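Local coordinates for cell division cycle protein 123 (Schizosaccharomyces pombe, PDB 4ZGP), which acts as an ATP-dependent chaperone that binds the gamma subunit of eIF2 and lets it assemble with the alpha and beta subunits, at residues K199-I204 / P241-D246. Residues are numbered along the deposited sequence; the frame is centred on the assembly and turned at random. Where two conformers were deposited one is given.
Sequences KSKRLI and PDFVFD
Two successive backbone amides of a tight turn, those of Ser200 and Lys201, are taken up by Asp242 and Pro241. Ser200 N donates an almost straight bond (173°) to Asp242 OD1, 2.7 Å away and met nearly along its C-O axis. Lys201 N reaches Pro241 O at 2.8 Å, tilted 16° from the carbonyl plane. A water donates to the same Asp242 OD1 and also bonds Ser200 OG, while Lys199 CG lies 3.7 Å from Asp242 OD1. With CG beside its own backbone N (chi1 -43°), Asp242 swings its carboxylate to the turn; an alanine here would probably leave the Ser200 amide without its acceptor and the water without one partner. In one of two conformers, Lys201 CD passes Pro241 CA at 3.8 Å and NZ nears Phe243 CE1 obliquely, hydrogen-bonding the backbone oxygens of Phe238 and Asp240. Deeper in, Leu203 CD1 loosely meets Phe245 CE1 at 4.5 Å, both side chains resting on helix 221-233. The type I' turn, Lys199 to Arg202, closes a beta-hairpin with a two-residue loop between strands 193-199 and 202-208, fastened to the residues leading into strand 243-250. That strand carries ATP-binding Asp246 in one sheet of the ATP-grasp fold.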
# COMPACT_ATOMS: atom_id res chain seq x y z
N LYS A 199 0.51 13.38 -11.48
CA LYS A 199 -0.48 13.61 -12.54
C LYS A 199 0.26 13.97 -13.81
O LYS A 199 1.17 14.80 -13.79
CB LYS A 199 -1.46 14.72 -12.14
CG LYS A 199 -2.53 14.99 -13.19
CD LYS A 199 -3.21 16.33 -12.95
CE LYS A 199 -4.14 16.24 -11.79
NZ LYS A 199 -5.02 17.46 -11.65
N SER A 200 -0.12 13.32 -14.91
CA SER A 200 0.61 13.40 -16.17
C SER A 200 2.11 13.22 -15.96
O SER A 200 2.91 13.99 -16.48
CB SER A 200 0.30 14.73 -16.88
OG SER A 200 -1.10 14.92 -16.88
N LYS A 201 2.46 12.21 -15.16
CA LYS A 201 3.85 11.84 -14.88
C LYS A 201 4.64 12.92 -14.15
O LYS A 201 5.88 12.86 -14.09
CB LYS A 201 4.57 11.46 -16.18
CG LYS A 201 4.04 10.18 -16.82
CD LYS A 201 4.02 9.04 -15.81
CE LYS A 201 3.98 7.67 -16.50
NZ LYS A 201 3.83 6.57 -15.49
N ARG A 202 3.95 13.89 -13.58
CA ARG A 202 4.66 14.90 -12.82
C ARG A 202 4.22 14.88 -11.34
O ARG A 202 3.07 14.60 -11.03
CB ARG A 202 4.45 16.28 -13.44
CG ARG A 202 5.09 16.38 -14.84
CD ARG A 202 4.65 17.63 -15.59
NE ARG A 202 4.87 18.85 -14.82
CZ ARG A 202 6.04 19.47 -14.71
NH1 ARG A 202 7.11 18.99 -15.34
NH2 ARG A 202 6.14 20.56 -13.97
N LEU A 203 5.14 15.18 -10.45
CA LEU A 203 4.84 15.27 -9.03
C LEU A 203 4.16 16.61 -8.71
O LEU A 203 4.83 17.64 -8.72
CB LEU A 203 6.11 15.14 -8.21
CG LEU A 203 5.98 15.21 -6.69
CD1 LEU A 203 5.36 13.93 -6.17
CD2 LEU A 203 7.36 15.42 -6.06
N ILE A 204 2.87 16.57 -8.44
CA ILE A 204 2.11 17.79 -8.22
C ILE A 204 2.00 18.14 -6.74
O ILE A 204 1.76 19.30 -6.38
CB ILE A 204 0.72 17.71 -8.83
CG1 ILE A 204 -0.07 16.53 -8.24
CG2 ILE A 204 0.82 17.58 -10.35
CD1 ILE A 204 -1.54 16.53 -8.56
N PRO A 241 -0.34 7.45 -16.27
CA PRO A 241 0.19 8.80 -16.08
C PRO A 241 -0.12 9.40 -14.71
O PRO A 241 0.63 10.27 -14.25
CB PRO A 241 -0.51 9.60 -17.19
CG PRO A 241 -1.84 8.92 -17.34
CD PRO A 241 -1.52 7.43 -17.16
N ASP A 242 -1.23 8.98 -14.11
CA ASP A 242 -1.64 9.49 -12.81
C ASP A 242 -1.70 8.36 -11.77
O ASP A 242 -2.32 7.32 -12.01
CB ASP A 242 -3.02 10.14 -12.87
CG ASP A 242 -3.22 11.04 -14.10
OD1 ASP A 242 -2.25 11.61 -14.63
OD2 ASP A 242 -4.38 11.18 -14.52
N PHE A 243 -1.07 8.57 -10.62
CA PHE A 243 -1.09 7.57 -9.56
C PHE A 243 -0.59 8.20 -8.27
O PHE A 243 -0.21 9.36 -8.24
CB PHE A 243 -0.24 6.33 -9.96
CG PHE A 243 1.23 6.62 -10.24
CD1 PHE A 243 1.64 7.05 -11.49
CD2 PHE A 243 2.20 6.45 -9.24
CE1 PHE A 243 2.99 7.30 -11.77
CE2 PHE A 243 3.55 6.70 -9.51
CZ PHE A 243 3.95 7.12 -10.77
N VAL A 244 -0.62 7.42 -7.19
CA VAL A 244 -0.21 7.92 -5.88
C VAL A 244 0.81 6.94 -5.31
O VAL A 244 0.51 5.76 -5.29
CB VAL A 244 -1.40 8.03 -4.94
CG1 VAL A 244 -0.97 8.58 -3.58
CG2 VAL A 244 -2.53 8.92 -5.58
N PHE A 245 1.98 7.40 -4.88
CA PHE A 245 2.94 6.44 -4.33
C PHE A 245 3.34 6.85 -2.92
O PHE A 245 3.39 8.04 -2.61
CB PHE A 245 4.17 6.25 -5.26
CG PHE A 245 5.08 7.45 -5.43
CD1 PHE A 245 4.82 8.43 -6.36
CD2 PHE A 245 6.28 7.52 -4.74
CE1 PHE A 245 5.70 9.50 -6.55
CE2 PHE A 245 7.17 8.58 -4.92
CZ PHE A 245 6.88 9.57 -5.81
N ASP A 246 3.53 5.86 -2.04
CA ASP A 246 3.93 6.13 -0.67
C ASP A 246 5.42 5.87 -0.55
O ASP A 246 5.93 4.94 -1.17
CB ASP A 246 3.17 5.27 0.35
CG ASP A 246 1.69 5.63 0.42
OD1 ASP A 246 1.32 6.76 0.03
OD2 ASP A 246 0.89 4.79 0.86
O HOH W 1 -2.84 12.98 -16.98